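Local structure of phosphonate monoester hydrolase (Ruegeria pomeroyi, 4UPK) at residues A250-N253 with T254-D257; D303-I306 with Q307-A311; L314-A317 with T318-D321; R45-L49 with W50-A54; D183-A186 with Q187-V190. The protein belongs to the sulfatase family of hydrolases, in the alkaline phosphatase clan, and is found as an assembly of four chains. All blocks are in the same frame, centred on the assembly; numbering follows the deposited sequence.

Contact 1: A250-N253 with T254-D257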
loop_
_atom_site.group_PDB
_atom_site.type_symbol
_atom_site.label_atom_id
_atom_site.label_comp_id
_atom_site.label_asym_id
_atom_site.label_seq_id
_atom_site.Cartn_x
_atom_site.Cartn_y
_atom_site.Cartn_z
ATOM N N ALA A 250 5.765 -47.664 -16.574
ATOM C CA ALA A 250 5.569 -49.118 -16.404
ATOM C C ALA A 250 5.469 -49.451 -14.885
ATOM O O ALA A 250 6.261 -48.900 -14.116
ATOM C CB ALA A 250 6.725 -49.885 -17.038
ATOM N N PRO A 251 4.477 -50.240 -14.403
ATOM C CA PRO A 251 3.489 -51.048 -15.144
ATOM C C PRO A 251 2.106 -50.426 -15.346
ATOM O O PRO A 251 1.213 -51.088 -15.899
ATOM C CB PRO A 251 3.378 -52.288 -14.257
ATOM C CG PRO A 251 3.466 -51.725 -12.865
ATOM C CD PRO A 251 4.436 -50.561 -12.959
ATOM N N TYR A 252 1.909 -49.168 -14.872
ATOM C CA TYR A 252 0.631 -48.465 -14.919
ATOM C C TYR A 252 0.018 -48.259 -16.271
ATOM O O TYR A 252 -1.211 -48.176 -16.354
ATOM C CB TYR A 252 0.731 -47.125 -14.197
ATOM C CG TYR A 252 1.180 -47.252 -12.761
ATOM C CD1 TYR A 252 0.278 -47.605 -11.753
ATOM C CD2 TYR A 252 2.505 -47.020 -12.405
ATOM C CE1 TYR A 252 0.698 -47.740 -10.425
ATOM C CE2 TYR A 252 2.936 -47.164 -11.091
ATOM C CZ TYR A 252 2.030 -47.515 -10.101
ATOM O OH TYR A 252 2.479 -47.579 -8.801
ATOM N N ASN A 253 0.871 -48.116 -17.319
ATOM C CA ASN A 253 0.485 -47.821 -18.699
ATOM C C ASN A 253 -0.512 -48.832 -19.292
ATOM O O ASN A 253 -1.430 -48.439 -20.003
ATOM C CB ASN A 253 1.748 -47.686 -19.582
ATOM C CG ASN A 253 2.567 -48.952 -19.698
ATOM O OD1 ASN A 253 2.962 -49.587 -18.710
ATOM N ND2 ASN A 253 2.849 -49.352 -20.916
ATOM N N THR A 254 -0.318 -50.121 -18.990
ATOM C CA THR A 254 -1.130 -51.242 -19.468
ATOM C C THR A 254 -1.758 -52.069 -18.340
ATOM O O THR A 254 -2.343 -53.108 -18.624
ATOM C CB THR A 254 -0.314 -52.136 -20.394
ATOM O OG1 THR A 254 0.903 -52.467 -19.735
ATOM C CG2 THR A 254 -0.057 -51.507 -21.761
ATOM N N MET A 255 -1.691 -51.605 -17.078
ATOM C CA MET A 255 -2.290 -52.333 -15.952
ATOM C C MET A 255 -3.782 -52.632 -16.126
ATOM O O MET A 255 -4.237 -53.692 -15.723
ATOM C CB MET A 255 -1.925 -51.702 -14.602
ATOM C CG MET A 255 -2.922 -50.687 -14.058
ATOM S SD MET A 255 -2.496 -50.046 -12.427
ATOM C CE MET A 255 -2.293 -51.503 -11.540
ATOM N N TYR A 256 -4.510 -51.721 -16.799
ATOM C CA TYR A 256 -5.930 -51.862 -17.126
ATOM C C TYR A 256 -6.083 -52.089 -18.629
ATOM O O TYR A 256 -5.503 -51.370 -19.442
ATOM C CB TYR A 256 -6.766 -50.647 -16.632
ATOM C CG TYR A 256 -6.613 -50.374 -15.145
ATOM C CD1 TYR A 256 -6.856 -51.375 -14.201
ATOM C CD2 TYR A 256 -6.176 -49.137 -14.684
ATOM C CE1 TYR A 256 -6.697 -51.136 -12.837
ATOM C CE2 TYR A 256 -6.018 -48.889 -13.325
ATOM C CZ TYR A 256 -6.267 -49.893 -12.403
ATOM O OH TYR A 256 -6.100 -49.650 -11.060
ATOM N N ASP A 257 -6.819 -53.136 -18.985
ATOM C CA ASP A 257 -7.069 -53.509 -20.368
ATOM C C ASP A 257 -8.172 -52.602 -20.925
ATOM O O ASP A 257 -9.277 -52.633 -20.387
ATOM C CB ASP A 257 -7.471 -54.998 -20.446
ATOM C CG ASP A 257 -7.679 -55.593 -21.828
ATOM O OD1 ASP A 257 -7.590 -54.842 -22.827
ATOM O OD2 ASP A 257 -7.949 -56.797 -21.908
HETATM O O HOH W 1 1.482 -53.424 -17.280
HETATM O O HOH W 2 -3.498 -48.662 -17.555
HETATM O O HOH W 3 -3.768 -49.527 -21.042
#

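Contact 2: D303-I306 with Q307-A311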
loop_
_atom_site.group_PDB
_atom_site.type_symbol
_atom_site.label_atom_id
_atom_site.label_comp_id
_atom_site.label_asym_id
_atom_site.label_seq_id
_atom_site.Cartn_x
_atom_site.Cartn_y
_atom_site.Cartn_z
ATOM N N ASP A 303 -13.118 -46.057 -30.738
ATOM C CA ASP A 303 -13.404 -46.683 -29.451
ATOM C C ASP A 303 -12.122 -47.263 -28.857
ATOM O O ASP A 303 -11.958 -47.212 -27.651
ATOM C CB ASP A 303 -14.485 -47.768 -29.593
ATOM C CG ASP A 303 -15.914 -47.239 -29.703
ATOM O OD1 ASP A 303 -16.106 -46.013 -29.586
ATOM O OD2 ASP A 303 -16.840 -48.056 -29.851
ATOM N N GLU A 304 -11.200 -47.762 -29.700
ATOM C CA GLU A 304 -9.892 -48.300 -29.278
ATOM C C GLU A 304 -9.043 -47.186 -28.658
ATOM O O GLU A 304 -8.457 -47.391 -27.598
ATOM C CB GLU A 304 -9.143 -48.952 -30.449
ATOM C CG GLU A 304 -7.925 -49.755 -30.014
ATOM C CD GLU A 304 -7.064 -50.361 -31.108
ATOM O OE1 GLU A 304 -7.573 -50.591 -32.229
ATOM O OE2 GLU A 304 -5.881 -50.654 -30.823
ATOM N N THR A 305 -9.001 -46.012 -29.313
ATOM C CA THR A 305 -8.286 -44.831 -28.849
ATOM C C THR A 305 -8.872 -44.334 -27.509
ATOM O O THR A 305 -8.128 -44.209 -26.535
ATOM C CB THR A 305 -8.329 -43.755 -29.940
ATOM O OG1 THR A 305 -7.507 -44.164 -31.026
ATOM C CG2 THR A 305 -7.927 -42.365 -29.444
ATOM N N ILE A 306 -10.190 -44.069 -27.478
ATOM C CA ILE A 306 -10.922 -43.567 -26.309
ATOM C C ILE A 306 -10.701 -44.440 -25.075
ATOM O O ILE A 306 -10.353 -43.909 -24.016
ATOM C CB ILE A 306 -12.425 -43.312 -26.661
ATOM C CG1 ILE A 306 -12.566 -42.102 -27.622
ATOM C CG2 ILE A 306 -13.296 -43.113 -25.417
ATOM C CD1 ILE A 306 -13.804 -42.177 -28.559
ATOM N N GLN A 307 -10.823 -45.773 -25.229
ATOM C CA GLN A 307 -10.641 -46.740 -24.139
ATOM C C GLN A 307 -9.193 -46.829 -23.623
ATOM O O GLN A 307 -8.973 -47.074 -22.435
ATOM C CB GLN A 307 -11.226 -48.114 -24.510
ATOM C CG GLN A 307 -12.744 -48.111 -24.745
ATOM C CD GLN A 307 -13.563 -47.769 -23.531
ATOM O OE1 GLN A 307 -13.816 -46.607 -23.230
ATOM N NE2 GLN A 307 -14.039 -48.775 -22.827
ATOM N N THR A 308 -8.220 -46.593 -24.517
ATOM C CA THR A 308 -6.791 -46.609 -24.201
ATOM C C THR A 308 -6.439 -45.436 -23.298
ATOM O O THR A 308 -5.812 -45.640 -22.259
ATOM C CB THR A 308 -5.946 -46.739 -25.484
ATOM O OG1 THR A 308 -6.347 -47.929 -26.170
ATOM C CG2 THR A 308 -4.472 -46.812 -25.197
ATOM N N LEU A 309 -6.902 -44.227 -23.668
ATOM C CA LEU A 309 -6.735 -42.996 -22.913
ATOM C C LEU A 309 -7.365 -43.156 -21.534
ATOM O O LEU A 309 -6.770 -42.747 -20.541
ATOM C CB LEU A 309 -7.418 -41.841 -23.669
ATOM C CG LEU A 309 -6.511 -40.966 -24.526
ATOM C CD1 LEU A 309 -6.062 -41.684 -25.786
ATOM C CD2 LEU A 309 -7.189 -39.667 -24.863
ATOM N N ARG A 310 -8.567 -43.770 -21.479
ATOM C CA ARG A 310 -9.336 -44.067 -20.274
ATOM C C ARG A 310 -8.566 -45.025 -19.350
ATOM O O ARG A 310 -8.481 -44.753 -18.152
ATOM C CB ARG A 310 -10.731 -44.597 -20.654
ATOM C CG ARG A 310 -11.680 -43.481 -21.049
ATOM C CD ARG A 310 -12.953 -43.921 -21.761
ATOM N NE ARG A 310 -13.867 -44.719 -20.930
ATOM C CZ ARG A 310 -14.789 -44.216 -20.109
ATOM N NH1 ARG A 310 -14.937 -42.902 -19.991
ATOM N NH2 ARG A 310 -15.574 -45.028 -19.402
ATOM N N ALA A 311 -7.927 -46.085 -19.920
ATOM C CA ALA A 311 -7.092 -47.038 -19.179
ATOM C C ALA A 311 -5.801 -46.370 -18.634
ATOM O O ALA A 311 -5.390 -46.688 -17.514
ATOM C CB ALA A 311 -6.735 -48.234 -20.058
#

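Contact 3: L314-A317 with T318-D321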
loop_
_atom_site.group_PDB
_atom_site.type_symbol
_atom_site.label_atom_id
_atom_site.label_comp_id
_atom_site.label_asym_id
_atom_site.label_seq_id
_atom_site.Cartn_x
_atom_site.Cartn_y
_atom_site.Cartn_z
ATOM N N LEU A 314 -6.807 -44.038 -15.626
ATOM C CA LEU A 314 -7.053 -44.859 -14.446
ATOM C C LEU A 314 -5.753 -45.402 -13.837
ATOM O O LEU A 314 -5.649 -45.477 -12.619
ATOM C CB LEU A 314 -8.047 -46.005 -14.743
ATOM C CG LEU A 314 -9.470 -45.630 -15.174
ATOM C CD1 LEU A 314 -10.232 -46.863 -15.621
ATOM C CD2 LEU A 314 -10.229 -44.910 -14.049
ATOM N N GLY A 315 -4.767 -45.709 -14.679
ATOM C CA GLY A 315 -3.447 -46.184 -14.248
ATOM C C GLY A 315 -2.654 -45.128 -13.494
ATOM O O GLY A 315 -2.024 -45.438 -12.490
ATOM N N LEU A 316 -2.757 -43.844 -13.923
ATOM C CA LEU A 316 -2.145 -42.665 -13.279
ATOM C C LEU A 316 -2.797 -42.365 -11.926
ATOM O O LEU A 316 -2.087 -41.964 -10.997
ATOM C CB LEU A 316 -2.196 -41.426 -14.191
ATOM C CG LEU A 316 -1.261 -41.426 -15.399
ATOM C CD1 LEU A 316 -1.664 -40.310 -16.397
ATOM C CD2 LEU A 316 0.187 -41.288 -14.977
ATOM N N ALA A 317 -4.131 -42.556 -11.811
ATOM C CA ALA A 317 -4.899 -42.409 -10.561
ATOM C C ALA A 317 -4.426 -43.490 -9.548
ATOM O O ALA A 317 -4.178 -43.158 -8.397
ATOM C CB ALA A 317 -6.385 -42.541 -10.826
ATOM N N THR A 318 -4.230 -44.744 -9.994
ATOM C CA THR A 318 -3.697 -45.820 -9.141
ATOM C C THR A 318 -2.254 -45.449 -8.636
ATOM O O THR A 318 -1.974 -45.619 -7.458
ATOM C CB THR A 318 -3.872 -47.198 -9.837
ATOM O OG1 THR A 318 -5.269 -47.496 -9.864
ATOM C CG2 THR A 318 -3.130 -48.357 -9.119
ATOM N N GLU A 319 -1.385 -44.892 -9.507
ATOM C CA GLU A 319 -0.052 -44.468 -9.102
ATOM C C GLU A 319 -0.111 -43.302 -8.088
ATOM O O GLU A 319 0.662 -43.289 -7.141
ATOM C CB GLU A 319 0.828 -44.140 -10.311
ATOM C CG GLU A 319 2.295 -43.884 -9.925
ATOM C CD GLU A 319 3.106 -43.166 -10.987
ATOM O OE1 GLU A 319 2.492 -42.543 -11.883
ATOM O OE2 GLU A 319 4.354 -43.245 -10.946
ATOM N N VAL A 320 -1.066 -42.376 -8.234
ATOM C CA VAL A 320 -1.260 -41.285 -7.256
ATOM C C VAL A 320 -1.643 -41.907 -5.907
ATOM O O VAL A 320 -1.085 -41.535 -4.869
ATOM C CB VAL A 320 -2.299 -40.240 -7.768
ATOM C CG1 VAL A 320 -2.909 -39.416 -6.635
ATOM C CG2 VAL A 320 -1.681 -39.347 -8.838
ATOM N N ASP A 321 -2.576 -42.878 -5.946
ATOM C CA ASP A 321 -3.013 -43.630 -4.783
ATOM C C ASP A 321 -1.848 -44.269 -4.017
ATOM O O ASP A 321 -1.795 -44.083 -2.816
ATOM C CB ASP A 321 -4.033 -44.694 -5.159
ATOM C CG ASP A 321 -4.696 -45.266 -3.938
ATOM O OD1 ASP A 321 -5.686 -44.677 -3.482
ATOM O OD2 ASP A 321 -4.166 -46.254 -3.381
HETATM O O HOH W 4 0.505 -40.806 -11.405
#

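Contact 4: R45-L49 with W50-A54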
loop_
_atom_site.group_PDB
_atom_site.type_symbol
_atom_site.label_atom_id
_atom_site.label_comp_id
_atom_site.label_asym_id
_atom_site.label_seq_id
_atom_site.Cartn_x
_atom_site.Cartn_y
_atom_site.Cartn_z
ATOM N N ARG A 45 -12.016 -37.911 -11.192
ATOM C CA ARG A 45 -13.485 -37.991 -11.180
ATOM C C ARG A 45 -13.977 -38.581 -9.878
ATOM O O ARG A 45 -13.318 -39.467 -9.333
ATOM C CB ARG A 45 -14.000 -38.867 -12.338
ATOM C CG ARG A 45 -13.939 -38.210 -13.708
ATOM C CD ARG A 45 -14.115 -39.230 -14.816
ATOM N NE ARG A 45 -15.459 -39.806 -14.827
ATOM C CZ ARG A 45 -16.346 -39.649 -15.806
ATOM N NH1 ARG A 45 -16.053 -38.912 -16.867
ATOM N NH2 ARG A 45 -17.537 -40.229 -15.728
ATOM N N ALA A 46 -15.136 -38.102 -9.383
ATOM C CA ALA A 46 -15.785 -38.622 -8.180
ATOM C C ALA A 46 -16.158 -40.115 -8.363
ATOM O O ALA A 46 -15.976 -40.897 -7.427
ATOM C CB ALA A 46 -17.032 -37.812 -7.859
ATOM N N ASP A 47 -16.628 -40.502 -9.574
ATOM C CA ASP A 47 -17.042 -41.878 -9.888
ATOM C C ASP A 47 -15.927 -42.936 -9.928
ATOM O O ASP A 47 -16.224 -44.123 -9.994
ATOM C CB ASP A 47 -17.995 -41.943 -11.105
ATOM C CG ASP A 47 -17.414 -41.644 -12.484
ATOM O OD1 ASP A 47 -16.204 -41.321 -12.571
ATOM O OD2 ASP A 47 -18.165 -41.742 -13.471
ATOM N N CYS A 48 -14.656 -42.506 -9.839
ATOM C CA CYS A 48 -13.483 -43.385 -9.779
ATOM C C CYS A 48 -13.290 -43.863 -8.345
ATOM O O CYS A 48 -12.848 -44.990 -8.134
ATOM C CB CYS A 48 -12.242 -42.670 -10.301
ATOM S SG CYS A 48 -12.246 -42.425 -12.087
ATOM N N LEU A 49 -13.602 -43.000 -7.361
ATOM C CA LEU A 49 -13.475 -43.350 -5.947
ATOM C C LEU A 49 -14.686 -44.184 -5.514
ATOM O O LEU A 49 -14.519 -45.242 -4.902
ATOM C CB LEU A 49 -13.282 -42.095 -5.071
ATOM C CG LEU A 49 -13.112 -42.302 -3.546
ATOM C CD1 LEU A 49 -11.865 -43.124 -3.222
ATOM C CD2 LEU A 49 -13.032 -40.986 -2.830
ATOM N N TRP A 50 -15.892 -43.719 -5.859
ATOM C CA TRP A 50 -17.146 -44.400 -5.567
ATOM C C TRP A 50 -18.129 -44.029 -6.681
ATOM O O TRP A 50 -18.366 -42.846 -6.933
ATOM C CB TRP A 50 -17.672 -44.005 -4.169
ATOM C CG TRP A 50 -18.831 -44.840 -3.708
ATOM C CD1 TRP A 50 -18.772 -46.005 -2.998
ATOM C CD2 TRP A 50 -20.224 -44.606 -3.987
ATOM N NE1 TRP A 50 -20.044 -46.509 -2.809
ATOM C CE2 TRP A 50 -20.954 -45.659 -3.393
ATOM C CE3 TRP A 50 -20.925 -43.594 -4.668
ATOM C CZ2 TRP A 50 -22.350 -45.734 -3.463
ATOM C CZ3 TRP A 50 -22.311 -43.665 -4.729
ATOM C CH2 TRP A 50 -23.009 -44.728 -4.138
ATOM N N GLY A 51 -18.665 -45.026 -7.358
ATOM C CA GLY A 51 -19.582 -44.805 -8.469
ATOM C C GLY A 51 -19.340 -45.742 -9.634
ATOM O O GLY A 51 -18.798 -46.831 -9.453
ATOM N N ALA A 52 -19.745 -45.312 -10.838
ATOM C CA ALA A 52 -19.700 -46.067 -12.101
ATOM C C ALA A 52 -18.343 -46.654 -12.535
ATOM O O ALA A 52 -18.307 -47.731 -13.143
ATOM C CB ALA A 52 -20.297 -45.229 -13.219
ATOM N N LEU A 53 -17.243 -45.946 -12.244
ATOM C CA LEU A 53 -15.892 -46.362 -12.626
ATOM C C LEU A 53 -15.071 -46.988 -11.486
ATOM O O LEU A 53 -14.002 -47.528 -11.746
ATOM C CB LEU A 53 -15.128 -45.171 -13.252
ATOM C CG LEU A 53 -15.506 -44.731 -14.687
ATOM C CD1 LEU A 53 -14.781 -43.448 -15.059
ATOM C CD2 LEU A 53 -15.167 -45.815 -15.743
ATOM N N ALA A 54 -15.571 -46.908 -10.233
ATOM C CA ALA A 54 -14.905 -47.410 -9.024
ATOM C C ALA A 54 -14.428 -48.864 -9.110
ATOM O O ALA A 54 -13.296 -49.154 -8.714
ATOM C CB ALA A 54 -15.789 -47.191 -7.797
#

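Contact 5: D183-A186 with Q187-V190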
loop_
_atom_site.group_PDB
_atom_site.type_symbol
_atom_site.label_atom_id
_atom_site.label_comp_id
_atom_site.label_asym_id
_atom_site.label_seq_id
_atom_site.Cartn_x
_atom_site.Cartn_y
_atom_site.Cartn_z
ATOM N N ASP A 183 15.948 -33.380 -25.341
ATOM C CA ASP A 183 16.400 -32.060 -25.785
ATOM C C ASP A 183 15.329 -30.983 -25.606
ATOM O O ASP A 183 15.634 -29.797 -25.702
ATOM C CB ASP A 183 16.917 -32.128 -27.230
ATOM C CG ASP A 183 18.250 -32.845 -27.336
ATOM O OD1 ASP A 183 18.247 -34.094 -27.441
ATOM O OD2 ASP A 183 19.296 -32.165 -27.266
ATOM N N ASP A 184 14.093 -31.407 -25.309
ATOM C CA ASP A 184 12.909 -30.568 -25.087
ATOM C C ASP A 184 12.070 -31.184 -23.971
ATOM O O ASP A 184 11.968 -32.413 -23.899
ATOM C CB ASP A 184 12.059 -30.526 -26.376
ATOM C CG ASP A 184 12.037 -29.206 -27.121
ATOM O OD1 ASP A 184 13.137 -28.684 -27.461
ATOM O OD2 ASP A 184 10.933 -28.739 -27.445
ATOM N N TYR A 185 11.450 -30.341 -23.126
ATOM C CA TYR A 185 10.556 -30.775 -22.043
ATOM C C TYR A 185 9.362 -31.593 -22.582
ATOM O O TYR A 185 8.978 -32.575 -21.940
ATOM C CB TYR A 185 10.069 -29.572 -21.216
ATOM C CG TYR A 185 9.065 -29.870 -20.110
ATOM C CD1 TYR A 185 9.183 -31.013 -19.315
ATOM C CD2 TYR A 185 8.080 -28.949 -19.776
ATOM C CE1 TYR A 185 8.284 -31.273 -18.282
ATOM C CE2 TYR A 185 7.201 -29.179 -18.720
ATOM C CZ TYR A 185 7.312 -30.334 -17.966
ATOM O OH TYR A 185 6.424 -30.547 -16.932
ATOM N N ALA A 186 8.816 -31.231 -23.768
ATOM C CA ALA A 186 7.692 -31.961 -24.396
ATOM C C ALA A 186 8.012 -33.442 -24.763
ATOM O O ALA A 186 7.096 -34.254 -24.862
ATOM C CB ALA A 186 7.189 -31.208 -25.618
ATOM N N GLN A 187 9.301 -33.790 -24.933
ATOM C CA GLN A 187 9.744 -35.150 -25.254
ATOM C C GLN A 187 9.531 -36.148 -24.098
ATOM O O GLN A 187 9.390 -37.343 -24.331
ATOM C CB GLN A 187 11.213 -35.155 -25.704
ATOM C CG GLN A 187 11.471 -34.485 -27.061
ATOM C CD GLN A 187 12.954 -34.263 -27.342
ATOM O OE1 GLN A 187 13.843 -34.946 -26.800
ATOM N NE2 GLN A 187 13.256 -33.298 -28.212
ATOM N N VAL A 188 9.536 -35.647 -22.867
ATOM C CA VAL A 188 9.350 -36.380 -21.602
ATOM C C VAL A 188 7.950 -37.089 -21.550
ATOM O O VAL A 188 7.826 -38.166 -20.990
ATOM C CB VAL A 188 9.549 -35.359 -20.425
ATOM C CG1 VAL A 188 9.046 -35.889 -19.086
ATOM C CG2 VAL A 188 10.993 -34.892 -20.316
ATOM N N TYR A 189 6.931 -36.481 -22.166
ATOM C CA TYR A 189 5.531 -36.937 -22.165
ATOM C C TYR A 189 5.131 -37.866 -23.314
ATOM O O TYR A 189 3.985 -38.332 -23.359
ATOM C CB TYR A 189 4.601 -35.710 -22.100
ATOM C CG TYR A 189 4.782 -34.907 -20.838
ATOM C CD1 TYR A 189 4.317 -35.383 -19.614
ATOM C CD2 TYR A 189 5.467 -33.693 -20.851
ATOM C CE1 TYR A 189 4.496 -34.657 -18.441
ATOM C CE2 TYR A 189 5.650 -32.954 -19.680
ATOM C CZ TYR A 189 5.154 -33.439 -18.478
ATOM O OH TYR A 189 5.294 -32.735 -17.311
ATOM N N VAL A 190 6.069 -38.111 -24.250
ATOM C CA VAL A 190 5.854 -38.975 -25.413
ATOM C C VAL A 190 5.955 -40.451 -24.952
ATOM O O VAL A 190 6.980 -40.828 -24.375
ATOM C CB VAL A 190 6.824 -38.637 -26.590
ATOM C CG1 VAL A 190 6.617 -39.571 -27.777
ATOM C CG2 VAL A 190 6.680 -37.178 -27.029
HETATM O O HOH W 5 16.059 -34.727 -28.836
#

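Contact 1: A250-N253 with T254-D257
Tyr252 and Met255 are brought side by side by their torsions. Tyr252 CG stands beside its own backbone N (chi1 -57°), and the Met255 chain leaves at an unusual chi1 of 93° before bending at chi3. Both side chains point the same way out of the turn, with Met255 SD 3.8 Å from Tyr252 CD1. This is a Met-aromatic contact in which the sulfur lies oblique to the ring, 5.0 Å from SD to the centroid of Tyr252. Nearer the backbone in the same side chain, Met255 CG sits over the centre of the Tyr256 ring, 3.5 Å above its plane, so the methionine is wedged between two tyrosines. Waters bridge several polar atoms of the turn. Water 1 donates to Pro251 O (2.7 Å) and is also hydrogen-bonded to Thr254 OG1. Water 3 gives one proton to Asn253 O (2.8 Å) and the other to Tyr256 O (3.0 Å). Asn253 lies alongside Thr254, and its ND2 bonds outside the turn, to Asn202 O. The peptide bond before Pro251 is cis. The segment belongs to the loop between strand 234-239 and helix 270-275, near the surface, and lies along helix 303-333: Tyr252 touches Glu319 and Thr322, Met255 touches Thr318, and Tyr256 packs on Leu314 while its OH bonds to Thr318 OG1 and Glu58 N.

Contact 2: D303-I306 with Q307-A311
Ile306 and Arg310 run side by side, pointing the same way, one turn apart at the start of the long alpha-helix 303-333. Ile306 CG2 touches Arg310 CD at 3.8 Å, and CD also lies close to Ile306 O, so the first part of the arginine is laid along the helix before the chain bends at chi3. Its guanidinium then continues to Leu352 O and Pro262 O. Thr305 and Leu309 form a second, looser pair on another side, also directed alike, with Thr305 CG2 4.2 Å from Leu309 CD1. Gln307 bends at chi2 and keeps its CG 3.1 Å from Asp303 O, while NE2 bonds to Pro262 O. The N-terminal end of the helix is tied down as well: Asp303 OD1 makes a salt bridge with Arg266, and Thr305 OG1 bonds to Thr302 OG1 and Glu300 O. Regular i to i+4 bonds run beneath, such as Leu309 N to Thr305 O at 3.1 Å. One carbonyl does double duty. Thr308 OG1, placed beside its own N by a chi1 of -57°, donates back to Glu304 O at 2.6 Å, and Thr308 N reaches the same oxygen at 3.2 Å from the opposite face of the carbonyl plane.

Contact 3: L314-A317 with T318-D321
Leu316 crosses the end of Glu319 at a slant, its CD2 methyl 4.1 Å from Glu319 OE1. The glutamate gets there because its CG is anti to the backbone N (chi1 -172°) and the chain runs on extended, carrying the carboxylate past the leucine. Water 4 fills the angle between side chain and main chain, donating one proton to Leu316 O (2.9 Å) and the other to Glu319 OE1 (2.7 Å). Leu316 O thus has two donors, since Val320 N also bonds to it at 3.0 Å, and the methyl CG2 of Val320 leans against the same oxygen at 3.4 Å. The other carboxylate oxygen, Glu319 OE2, bonds to Ser212 OG, so both oxygens of this buried acid have partners that limit its rotation. Asp321 is likewise gripped twice: OD2 takes the N-H of His61 and OD1 that of Leu62, at the start of helix 60-67, where the helix end would be expected to favour a negative group. Thr318 OG1 bonds to Glu58 O, on the loop leading into that same helix. Successive i to i+4 bonds carry the backbone, closing with Asp321 N to Ala317 O at 2.9 Å. Fully buried, with polar side chains spent on neighbouring loops and helix ends and Val320 packing on Thr214 of helix 213-224, this is the middle of a long helix in the alpha/beta fold of the sulfatase family.

Contact 4: R45-L49 with W50-A54
Leu53 folds back over Asp47 and Arg45 where the chain, past strand 35-41 of the sulfatase alpha/beta fold, makes the short, weakly bonded helix 46-49 and turns on itself. Its CB rests 3.6 Å from Asp47 O and also nears Cys48 SG. With CG beside the backbone N (chi1 -74°), the side chain slants across the aspartate, CG lying at similar distances from both carboxylate oxygens. At the tip, CD1 meets three groups: Asp47 OD1 at 3.6 Å, Arg45 NE at 3.7 Å and Cys48 SG at 4.0 Å. The other methyl, CD2, packs on Arg310 of helix 303-333. Leu53 therefore lies against an ion pair. Arg45 grips Asp47 side-on, NE to OD1 and NH2 to OD2, each at 2.8 Å; the two oxygens lie in the guanidinium plane, while the carboxylate is tilted, the nitrogens lying about 22° out of its plane. Arg45 is further fixed by a salt bridge from NH2 to Asp354 and a bond from NH1 to Glu350 O. The exposed Trp50 makes a cation-pi contact with Arg73. Ala46 O takes two backbone donors, Leu49 N and, 3.2 Å away and almost perfectly straight at 178°, Trp50 N.

Contact 5: D183-A186 with Q187-V190
This is a partly buried local contact within one tightly turning stretch of chain, in the loop between helices 169-177 and 213-224, and it rests on a pair of tyrosines at one end and a glutamine at the other. Tyr185 and Tyr189 form an offset edge-to-face pair, the edge of Tyr189 turned to the face of Tyr185, with centroids 5.2 Å apart and planes at 65°. Tyr189 CE2 comes down on the Tyr185 ring, 3.4 Å from CE1. A chi1 of 176° swings Tyr185 CG anti to its own N and leads the ring toward Tyr189, whose CG instead lies beside its N. The two hydroxyls converge as well: Tyr185 OH and Tyr189 OH are only 2.5 Å apart, too short for the bond between them to be taken as settled, and Tyr185 OH also bonds to Leu165 O. At the other end Gln187 stretches its extended chain back along Asp184, NE2 passing 3.5 Å from Asp184 CB, and OE1 accepts the N-H of Asp183 at 3.0 Å, the Asp183 N lying above the plane of the glutamine amide. Water 5 donates to both Gln187 OE1 and Asp183 OD1. Between these ends, i to i+3 bonds from Gln187 N to Asp184 O (3.2 Å) and from Val188 N to Tyr185 O turn the chain, and Val188 packs on Trp171 and Leu175 of helix 169-177. The chemistry divides accordingly: a polar, watered clasp holds the exposed end, whereas the ring pair is linked to Leu165 by Tyr185 OH, and the edge-to-face packing should restrict how both rings rotate.

How the contacts relate
Contacts 2 and 3 are buried and share helix 303-333; contact 1 lies near the surface, and contacts 4 and 5 are partly buried. Contacts 1 and 4 both touch this helix: contact 1 meets contacts 2 and 3, with Tyr252 CD1 against Gly315 O, and contact 4 touches both as well, through Leu53 on Arg310 and Cys48 on Leu314. Contact 5 stands apart, its nearest atoms about 8 Å from those of contact 3. Chemistry follows place. Regular backbone bonds carry the two helical contacts, whose polar side chains reach into surrounding loops. Water and sulfur-aromatic packing mark contact 1, an arginine-aspartate pair contact 4, and a tyrosine pair contact 5.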